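Local coordinates for protein metallopeptidase containing co-catalytic metalloactive site (Shewanella denitrificans OS217, PDB 3B2Y) that probably acts as a metal-dependent hydrolase of the M14 peptidase family, cleaving peptide or ester bonds at a site that holds nickel in this crystal, at residues 47-52 against 109-114; 74-79 against 124-129; 84-89 against 103-108. One frame throughout, in Å; residues are numbered along the deposited sequence.

Interaction 1 of 3, residues 47-52 against 109-114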
loop_
_atom_site.group_PDB
_atom_site.type_symbol
_atom_site.label_atom_id
_atom_site.label_comp_id
_atom_site.label_asym_id
_atom_site.label_seq_id
_atom_site.Cartn_x
_atom_site.Cartn_y
_atom_site.Cartn_z
ATOM N N GLY A 47 -15.427 -6.866 2.769
ATOM C CA GLY A 47 -15.777 -8.073 2.065
ATOM C C GLY A 47 -14.873 -9.190 2.514
ATOM O O GLY A 47 -13.906 -8.984 3.248
ATOM N N SER A 48 -15.124 -10.354 1.952
ATOM C CA SER A 48 -14.361 -11.555 2.294
ATOM C C SER A 48 -14.346 -12.528 1.143
ATOM O O SER A 48 -15.325 -12.610 0.402
ATOM C CB SER A 48 -14.891 -12.171 3.603
ATOM O OG SER A 48 -15.987 -13.010 3.525
ATOM N N VAL A 49 -13.233 -13.242 0.966
ATOM C CA VAL A 49 -13.118 -14.258 -0.040
ATOM C C VAL A 49 -12.304 -15.410 0.544
ATOM O O VAL A 49 -11.320 -15.169 1.251
ATOM C CB VAL A 49 -12.453 -13.673 -1.316
ATOM C CG1 VAL A 49 -11.148 -13.125 -1.020
ATOM C CG2 VAL A 49 -12.417 -14.761 -2.453
ATOM N N ASP A 50 -12.754 -16.641 0.304
ATOM C CA ASP A 50 -12.066 -17.844 0.763
ATOM C C ASP A 50 -11.857 -17.779 2.265
ATOM O O ASP A 50 -10.831 -18.209 2.772
ATOM C CB ASP A 50 -10.750 -18.044 0.010
ATOM C CG ASP A 50 -10.944 -18.568 -1.389
ATOM O OD1 ASP A 50 -12.088 -18.975 -1.749
ATOM O OD2 ASP A 50 -9.935 -18.636 -2.130
ATOM N N SER A 51 -12.859 -17.237 2.964
ATOM C CA SER A 51 -12.884 -17.090 4.433
ATOM C C SER A 51 -12.000 -15.987 5.015
ATOM O O SER A 51 -11.933 -15.828 6.233
ATOM C CB SER A 51 -12.579 -18.435 5.113
ATOM O OG SER A 51 -13.750 -19.278 5.183
ATOM N N PHE A 52 -11.296 -15.232 4.168
ATOM C CA PHE A 52 -10.429 -14.145 4.595
ATOM C C PHE A 52 -11.072 -12.780 4.413
ATOM O O PHE A 52 -11.461 -12.424 3.318
ATOM C CB PHE A 52 -9.143 -14.129 3.790
ATOM C CG PHE A 52 -8.403 -15.419 3.759
ATOM C CD1 PHE A 52 -7.872 -15.943 4.911
ATOM C CD2 PHE A 52 -8.226 -16.099 2.558
ATOM C CE1 PHE A 52 -7.179 -17.153 4.901
ATOM C CE2 PHE A 52 -7.533 -17.297 2.541
ATOM C CZ PHE A 52 -7.030 -17.831 3.724
ATOM N N VAL A 109 -5.602 -6.335 0.512
ATOM C CA VAL A 109 -6.735 -6.332 -0.401
ATOM C C VAL A 109 -6.944 -7.692 -1.136
ATOM O O VAL A 109 -8.078 -8.084 -1.447
ATOM C CB VAL A 109 -6.542 -5.196 -1.370
ATOM C CG1 VAL A 109 -7.503 -5.272 -2.560
ATOM C CG2 VAL A 109 -6.622 -3.849 -0.621
ATOM N N ASN A 110 -5.856 -8.438 -1.296
ATOM C CA ASN A 110 -5.823 -9.674 -2.054
ATOM C C ASN A 110 -5.329 -10.881 -1.184
ATOM O O ASN A 110 -4.227 -11.371 -1.316
ATOM C CB ASN A 110 -4.891 -9.495 -3.215
ATOM C CG ASN A 110 -4.816 -10.720 -4.127
ATOM O OD1 ASN A 110 -5.585 -11.682 -4.042
ATOM N ND2 ASN A 110 -3.861 -10.655 -5.051
ATOM N N PRO A 111 -6.140 -11.295 -0.230
ATOM C CA PRO A 111 -5.625 -12.404 0.626
ATOM C C PRO A 111 -5.406 -13.707 -0.069
ATOM O O PRO A 111 -4.466 -14.426 0.292
ATOM C CB PRO A 111 -6.758 -12.554 1.646
ATOM C CG PRO A 111 -7.968 -11.994 0.961
ATOM C CD PRO A 111 -7.417 -10.803 0.243
ATOM N N THR A 112 -6.184 -14.044 -1.099
ATOM C CA THR A 112 -5.942 -15.329 -1.805
ATOM C C THR A 112 -4.570 -15.353 -2.570
ATOM O O THR A 112 -3.852 -16.333 -2.492
ATOM C CB THR A 112 -7.101 -15.738 -2.682
ATOM O OG1 THR A 112 -7.218 -14.872 -3.816
ATOM C CG2 THR A 112 -8.399 -15.776 -1.856
ATOM N N GLY A 113 -4.207 -14.230 -3.184
ATOM C CA GLY A 113 -2.921 -14.036 -3.838
ATOM C C GLY A 113 -1.779 -14.022 -2.823
ATOM O O GLY A 113 -0.719 -14.620 -3.068
ATOM N N PHE A 114 -1.986 -13.349 -1.696
ATOM C CA PHE A 114 -1.013 -13.254 -0.614
ATOM C C PHE A 114 -0.678 -14.676 -0.094
ATOM O O PHE A 114 0.479 -14.997 0.080
ATOM C CB PHE A 114 -1.554 -12.357 0.475
ATOM C CG PHE A 114 -0.643 -12.154 1.645
ATOM C CD1 PHE A 114 0.307 -11.139 1.640
ATOM C CD2 PHE A 114 -0.799 -12.909 2.790
ATOM C CE1 PHE A 114 1.100 -10.897 2.762
ATOM C CE2 PHE A 114 -0.011 -12.679 3.907
ATOM C CZ PHE A 114 0.944 -11.660 3.883
#

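Interaction 2 of 3, residues 74-79 against 124-129. With NI (nickel (II) ion), chain C.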
loop_
_atom_site.group_PDB
_atom_site.type_symbol
_atom_site.label_atom_id
_atom_site.label_comp_id
_atom_site.label_asym_id
_atom_site.label_seq_id
_atom_site.Cartn_x
_atom_site.Cartn_y
_atom_site.Cartn_z
ATOM N N GLY A 74 -1.021 -4.832 -0.238
ATOM C CA GLY A 74 -1.449 -6.217 -0.506
ATOM C C GLY A 74 -2.452 -6.359 -1.634
ATOM O O GLY A 74 -3.271 -7.230 -1.597
ATOM N N PHE A 75 -2.348 -5.523 -2.674
ATOM C CA PHE A 75 -3.146 -5.749 -3.889
ATOM C C PHE A 75 -2.540 -6.930 -4.696
ATOM O O PHE A 75 -3.272 -7.615 -5.404
ATOM C CB PHE A 75 -3.133 -4.488 -4.778
ATOM C CG PHE A 75 -4.095 -3.431 -4.324
ATOM C CD1 PHE A 75 -3.763 -2.537 -3.317
ATOM C CD2 PHE A 75 -5.363 -3.372 -4.882
ATOM C CE1 PHE A 75 -4.715 -1.602 -2.868
ATOM C CE2 PHE A 75 -6.300 -2.412 -4.471
ATOM C CZ PHE A 75 -6.002 -1.561 -3.458
ATOM N N HIS A 76 -1.193 -7.072 -4.661
ATOM C CA HIS A 76 -0.485 -8.068 -5.446
ATOM C C HIS A 76 0.195 -9.027 -4.492
ATOM O O HIS A 76 0.974 -8.627 -3.626
ATOM C CB HIS A 76 0.489 -7.411 -6.407
ATOM C CG HIS A 76 -0.179 -6.566 -7.439
ATOM N ND1 HIS A 76 0.279 -5.331 -7.794
ATOM C CD2 HIS A 76 -1.313 -6.763 -8.163
ATOM C CE1 HIS A 76 -0.498 -4.813 -8.730
ATOM N NE2 HIS A 76 -1.474 -5.659 -8.971
ATOM N N GLY A 77 -0.136 -10.299 -4.610
ATOM C CA GLY A 77 0.294 -11.247 -3.605
ATOM C C GLY A 77 1.754 -11.576 -3.540
ATOM O O GLY A 77 2.243 -12.012 -2.511
ATOM N N GLU A 78 2.469 -11.351 -4.627
ATOM C CA GLU A 78 3.931 -11.526 -4.623
ATOM C C GLU A 78 4.626 -10.326 -3.921
ATOM O O GLU A 78 5.820 -10.383 -3.660
ATOM C CB GLU A 78 4.474 -11.763 -6.041
ATOM C CG GLU A 78 4.835 -10.594 -6.949
ATOM C CD GLU A 78 3.645 -9.885 -7.514
ATOM O OE1 GLU A 78 2.584 -9.993 -6.881
ATOM O OE2 GLU A 78 3.758 -9.186 -8.561
ATOM N N GLU A 79 3.877 -9.248 -3.671
ATOM C CA GLU A 79 4.422 -8.002 -3.097
ATOM C C GLU A 79 4.262 -7.958 -1.577
ATOM O O GLU A 79 3.723 -7.018 -1.023
ATOM C CB GLU A 79 3.732 -6.812 -3.782
ATOM C CG GLU A 79 4.054 -6.829 -5.278
ATOM C CD GLU A 79 3.368 -5.730 -6.113
ATOM O OE1 GLU A 79 2.784 -4.815 -5.510
ATOM O OE2 GLU A 79 3.372 -5.881 -7.387
ATOM N N GLY A 124 -7.383 -15.505 -11.024
ATOM C CA GLY A 124 -6.582 -15.039 -12.160
ATOM C C GLY A 124 -6.742 -13.563 -12.484
ATOM O O GLY A 124 -6.365 -13.144 -13.563
ATOM N N GLU A 125 -7.297 -12.781 -11.566
ATOM C CA GLU A 125 -7.565 -11.355 -11.834
ATOM C C GLU A 125 -6.534 -10.495 -11.088
ATOM O O GLU A 125 -6.175 -10.812 -9.957
ATOM C CB GLU A 125 -8.978 -10.961 -11.292
ATOM C CG GLU A 125 -10.196 -11.840 -11.767
ATOM C CD GLU A 125 -11.522 -11.512 -10.988
ATOM O OE1 GLU A 125 -11.501 -11.445 -9.722
ATOM O OE2 GLU A 125 -12.558 -11.268 -11.671
ATOM N N ASN A 126 -6.167 -9.372 -11.699
ATOM C CA ASN A 126 -5.339 -8.324 -11.080
ATOM C C ASN A 126 -6.238 -7.339 -10.253
ATOM O O ASN A 126 -6.981 -6.522 -10.852
ATOM C CB ASN A 126 -4.632 -7.548 -12.160
ATOM C CG ASN A 126 -3.623 -6.537 -11.618
ATOM O OD1 ASN A 126 -3.651 -6.131 -10.459
ATOM N ND2 ASN A 126 -2.685 -6.152 -12.490
ATOM N N PRO A 127 -6.185 -7.399 -8.907
ATOM C CA PRO A 127 -6.998 -6.516 -8.078
ATOM C C PRO A 127 -6.696 -4.989 -8.202
ATOM O O PRO A 127 -7.481 -4.183 -7.728
ATOM C CB PRO A 127 -6.686 -7.002 -6.656
ATOM C CG PRO A 127 -6.268 -8.426 -6.841
ATOM C CD PRO A 127 -5.390 -8.288 -8.047
ATOM N N ASN A 128 -5.572 -4.599 -8.792
ATOM C CA ASN A 128 -5.270 -3.187 -8.923
ATOM C C ASN A 128 -5.577 -2.640 -10.301
ATOM O O ASN A 128 -4.919 -1.729 -10.798
ATOM C CB ASN A 128 -3.817 -2.938 -8.548
ATOM C CG ASN A 128 -3.561 -1.495 -8.163
ATOM O OD1 ASN A 128 -4.461 -0.803 -7.662
ATOM N ND2 ASN A 128 -2.392 -0.993 -8.559
ATOM N N ARG A 129 -6.534 -3.243 -10.962
ATOM C CA ARG A 129 -6.915 -2.719 -12.265
ATOM C C ARG A 129 -8.395 -2.467 -12.373
ATOM O O ARG A 129 -9.158 -3.010 -11.653
ATOM C CB ARG A 129 -6.492 -3.666 -13.396
ATOM C CG ARG A 129 -5.021 -3.926 -13.455
ATOM C CD ARG A 129 -4.504 -4.015 -14.874
ATOM N NE ARG A 129 -3.061 -3.769 -14.929
ATOM C CZ ARG A 129 -2.255 -4.200 -15.899
ATOM N NH1 ARG A 129 -2.751 -4.915 -16.913
ATOM N NH2 ARG A 129 -0.945 -3.915 -15.856
HETATM NI NI NI C . 2.068 -4.101 -7.339
HETATM O O HOH W 1 4.049 -3.318 -8.211
HETATM O O HOH W 2 2.040 -3.440 -9.028
#

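Interaction 3 of 3, residues 84-89 against 103-108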
loop_
_atom_site.group_PDB
_atom_site.type_symbol
_atom_site.label_atom_id
_atom_site.label_comp_id
_atom_site.label_asym_id
_atom_site.label_seq_id
_atom_site.Cartn_x
_atom_site.Cartn_y
_atom_site.Cartn_z
ATOM N N TRP A 84 3.336 -6.766 5.383
ATOM C CA TRP A 84 4.217 -6.933 6.555
ATOM C C TRP A 84 4.887 -5.590 6.974
ATOM O O TRP A 84 5.111 -5.365 8.161
ATOM C CB TRP A 84 5.274 -8.041 6.374
ATOM C CG TRP A 84 4.699 -9.414 6.260
ATOM C CD1 TRP A 84 4.521 -10.103 5.141
ATOM C CD2 TRP A 84 4.229 -10.226 7.330
ATOM N NE1 TRP A 84 3.979 -11.335 5.409
ATOM C CE2 TRP A 84 3.796 -11.442 6.764
ATOM C CE3 TRP A 84 4.131 -10.049 8.722
ATOM C CZ2 TRP A 84 3.217 -12.429 7.520
ATOM C CZ3 TRP A 84 3.587 -11.060 9.491
ATOM C CH2 TRP A 84 3.170 -12.260 8.891
ATOM N N GLY A 85 5.184 -4.734 5.979
ATOM C CA GLY A 85 5.667 -3.361 6.197
ATOM C C GLY A 85 4.681 -2.573 7.030
ATOM O O GLY A 85 5.069 -1.875 7.987
HETATM N N MSE A 86 3.393 -2.713 6.729
HETATM C CA MSE A 86 2.383 -2.030 7.530
HETATM C C MSE A 86 2.302 -2.516 8.956
HETATM O O MSE A 86 2.114 -1.745 9.872
HETATM C CB MSE A 86 1.018 -2.120 6.869
HETATM C CG MSE A 86 0.082 -0.996 7.377
HETATM SE SE MSE A 86 -1.627 -1.076 6.451
HETATM C CE MSE A 86 -0.860 -1.035 4.603
ATOM N N LEU A 87 2.401 -3.820 9.148
ATOM C CA LEU A 87 2.430 -4.388 10.477
ATOM C C LEU A 87 3.620 -3.888 11.302
ATOM O O LEU A 87 3.480 -3.619 12.513
ATOM C CB LEU A 87 2.389 -5.908 10.387
ATOM C CG LEU A 87 2.170 -6.740 11.621
ATOM C CD1 LEU A 87 0.991 -6.218 12.446
ATOM C CD2 LEU A 87 1.913 -8.153 11.116
ATOM N N HIS A 88 4.782 -3.738 10.659
ATOM C CA HIS A 88 5.986 -3.205 11.286
ATOM C C HIS A 88 5.749 -1.741 11.702
ATOM O O HIS A 88 6.018 -1.340 12.832
ATOM C CB HIS A 88 7.171 -3.316 10.287
ATOM C CG HIS A 88 8.496 -2.907 10.848
ATOM N ND1 HIS A 88 9.014 -1.638 10.662
ATOM C CD2 HIS A 88 9.401 -3.577 11.595
ATOM C CE1 HIS A 88 10.187 -1.553 11.268
ATOM N NE2 HIS A 88 10.444 -2.714 11.844
ATOM N N PHE A 89 5.099 -1.013 10.801
ATOM C CA PHE A 89 4.740 0.384 10.992
ATOM C C PHE A 89 3.804 0.528 12.190
ATOM O O PHE A 89 4.071 1.304 13.071
ATOM C CB PHE A 89 4.131 0.903 9.708
ATOM C CG PHE A 89 3.603 2.271 9.793
ATOM C CD1 PHE A 89 4.457 3.325 9.970
ATOM C CD2 PHE A 89 2.243 2.501 9.674
ATOM C CE1 PHE A 89 3.963 4.607 10.056
ATOM C CE2 PHE A 89 1.746 3.791 9.737
ATOM C CZ PHE A 89 2.606 4.828 9.927
ATOM N N LEU A 103 -6.270 8.378 10.407
ATOM C CA LEU A 103 -5.490 7.438 9.569
ATOM C C LEU A 103 -6.350 6.209 9.330
ATOM O O LEU A 103 -6.925 5.647 10.271
ATOM C CB LEU A 103 -4.147 7.068 10.198
ATOM C CG LEU A 103 -3.182 6.141 9.407
ATOM C CD1 LEU A 103 -2.900 6.714 8.004
ATOM C CD2 LEU A 103 -1.866 5.988 10.111
ATOM N N SER A 104 -6.520 5.887 8.057
ATOM C CA SER A 104 -7.211 4.657 7.646
ATOM C C SER A 104 -6.218 3.691 7.046
ATOM O O SER A 104 -5.268 4.108 6.421
ATOM C CB SER A 104 -8.320 5.051 6.708
ATOM O OG SER A 104 -9.313 5.859 7.401
ATOM N N LEU A 105 -6.418 2.393 7.292
ATOM C CA LEU A 105 -5.473 1.336 6.865
ATOM C C LEU A 105 -6.222 0.190 6.165
ATOM O O LEU A 105 -7.272 -0.217 6.603
ATOM C CB LEU A 105 -4.748 0.795 8.083
ATOM C CG LEU A 105 -4.000 1.817 8.923
ATOM C CD1 LEU A 105 -3.639 1.210 10.265
ATOM C CD2 LEU A 105 -2.788 2.299 8.152
ATOM N N LEU A 106 -5.760 -0.193 5.001
ATOM C CA LEU A 106 -6.319 -1.274 4.164
ATOM C C LEU A 106 -5.128 -2.233 3.887
ATOM O O LEU A 106 -4.474 -2.175 2.870
ATOM C CB LEU A 106 -6.950 -0.651 2.910
ATOM C CG LEU A 106 -7.846 -1.395 1.967
ATOM C CD1 LEU A 106 -9.166 -1.769 2.676
ATOM C CD2 LEU A 106 -8.172 -0.445 0.812
ATOM N N PRO A 107 -4.804 -3.077 4.866
ATOM C CA PRO A 107 -3.547 -3.775 4.912
ATOM C C PRO A 107 -3.398 -4.855 3.841
ATOM O O PRO A 107 -2.285 -5.179 3.463
ATOM C CB PRO A 107 -3.591 -4.507 6.289
ATOM C CG PRO A 107 -4.598 -3.848 7.055
ATOM C CD PRO A 107 -5.615 -3.315 6.059
ATOM N N LEU A 108 -4.502 -5.460 3.422
ATOM C CA LEU A 108 -4.421 -6.670 2.605
ATOM C C LEU A 108 -5.655 -6.843 1.737
ATOM O O LEU A 108 -6.629 -7.436 2.177
ATOM C CB LEU A 108 -4.244 -7.891 3.483
ATOM C CG LEU A 108 -4.084 -9.266 2.794
ATOM C CD1 LEU A 108 -2.966 -9.211 1.652
ATOM C CD2 LEU A 108 -3.815 -10.417 3.840
#

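Interaction 1 of 3, residues 47-52 against 109-114
Pro111 and Thr112 pack against Val49 and Phe52, and these four residues form the dense part of the contact. CB of Phe52 and CB of Pro111 are 3.6 Å apart, with the two side chains running past each other in opposite directions. On the neighbouring corner of the proline ring, Pro111 CG sits 3.9 Å from CG1 of Val49. This valine methyl projects between its own backbone N and carbonyl carbon (chi1 58°), a rotation that also places Val49 CG1 3.9 Å from CG2 of Thr112. The threonine methyl lies among Val49, Asp50 and Phe52; Thr112 CG2 stands at the edge of the phenyl ring, 4.4 Å from Phe52 CD2. Tyr29 of helix 25-39 covers this packed side, touching both Phe52 and Pro111. The residues on one side belong to the beta hairpin of strands 42-49 and 52-58, whose tight type I' turn spans Val49 to Phe52; these two residues bond to each other through both backbone N and O. Those on the other side form the first turn of helix 111-115. Asn110 is the N-cap of that helix: its OD1 accepts from Gly113 N at 3.0 Å, the donor standing above the carbonyl plane. At Asp50 the contact reaches its more open side: little of this partly exposed residue is buried against the helix, although Asp50 OD2 comes within 3.3 Å of Thr112 CG2. That carboxylate is turned to a salt bridge with Arg122, whose backbone N also bonds to Thr112 OG1, so a single residue serves the polar ends of both side chains. Phe52 is partly exposed too; Asp50 O lies over one face of its ring, 3.3 Å above the plane and displaced toward the rim.

Interaction 2 of 3, residues 74-79 against 124-129
His76 reaches in two directions, to nickel through ND1 at 2.2 Å and to Asn126 OD1 through NE2 at 2.7 Å. The amide oxygen lies in the imidazole plane, although the N-H...O angle of 150° is somewhat bent. Glu79 grips the ion with both carboxylate oxygens, and His170 supplies a further ligand; His-x-x-Glu followed by a distant His is the metal motif of M14 carboxypeptidases. In the second shell, Asn126 OD1 also accepts from Asn128 N at 3.0 Å, forming an Asx turn. The two donors approach from opposite faces of its amide plane, a double grip that should fix both the amide and the rotation of the imidazole. Asn128 CB touches the same ring, 3.6 Å from His76 NE2. A chi1 of -159° carries the Asn128 amide toward Phe75, where OD1 stands over one face of the ring and accepts from Phe230 N. Pro127 packs its CG 3.4 Å from Phe75 O. Farther out, Leu151 of helix 146-152 touches Phe75 and Glu147 meets Pro127. The two segments are the loops after strand 68-73 and helix 111-115, and His170 of strand 165-172 touches Phe75 of one and Asn128 of the other.

Interaction 3 of 3, residues 84-89 against 103-108
Met86, present as selenomethionine, reaches from its helix to Leu105 and Pro107 within a beta-alpha-beta crossover, in which helix 81-92 links the parallel neighbours 68-73 and 102-106 of the mixed sheet. The axes of segments 84-89 and 103-106 approach to 10.6 Å and are inclined at 145° between their N-to-C directions. From CB, which points toward the strand, CG continues anti to the backbone N (chi1 -158°) and the chain stays extended as far as SE. The selenium does most of the touching: Met86 SE lies 3.7 Å from Pro107 CA and 4.0 Å from Leu105 CD2, and it also meets CB of both residues. A bend at chi3 then swings the terminal CE of Met86 across the backbone, to 3.9 Å from Pro107 CA and 4.2 Å from Leu106 O. Ile71 and Ser73 of strand 68-73 also touch this side chain. One helical turn further on, Phe89 packs on Ile71 and on Ile268 of helix 253-271, which contacts Leu103 as well. The edge of the Phe89 ring meets Leu103 through a single close approach, Phe89 CE2 to Leu103 CD2 at 4.2 Å.

How the interactions relate
Interactions 1 and 2, with centres 11 Å apart, are joined by two probable hydrogen bonds of Asn110: its N to Gly74 O at 2.9 Å and its ND2 to Phe75 O at 3.1 Å. The helix cap is thereby tied to the loop carrying His76. The centre of interaction 3 is about 16 Å from the centres of both; Phe114 CZ at 3.4 Å from Trp84 NE1 connects it to interaction 1, and Leu108 CD1 at 3.8 Å from Gly74 O to interaction 2. The nickel is bound within interaction 2, whereas the side chains of Pro111 and Met86 are about 14 and 13 Å from it, so interactions 1 and 3 are packing away from the metal.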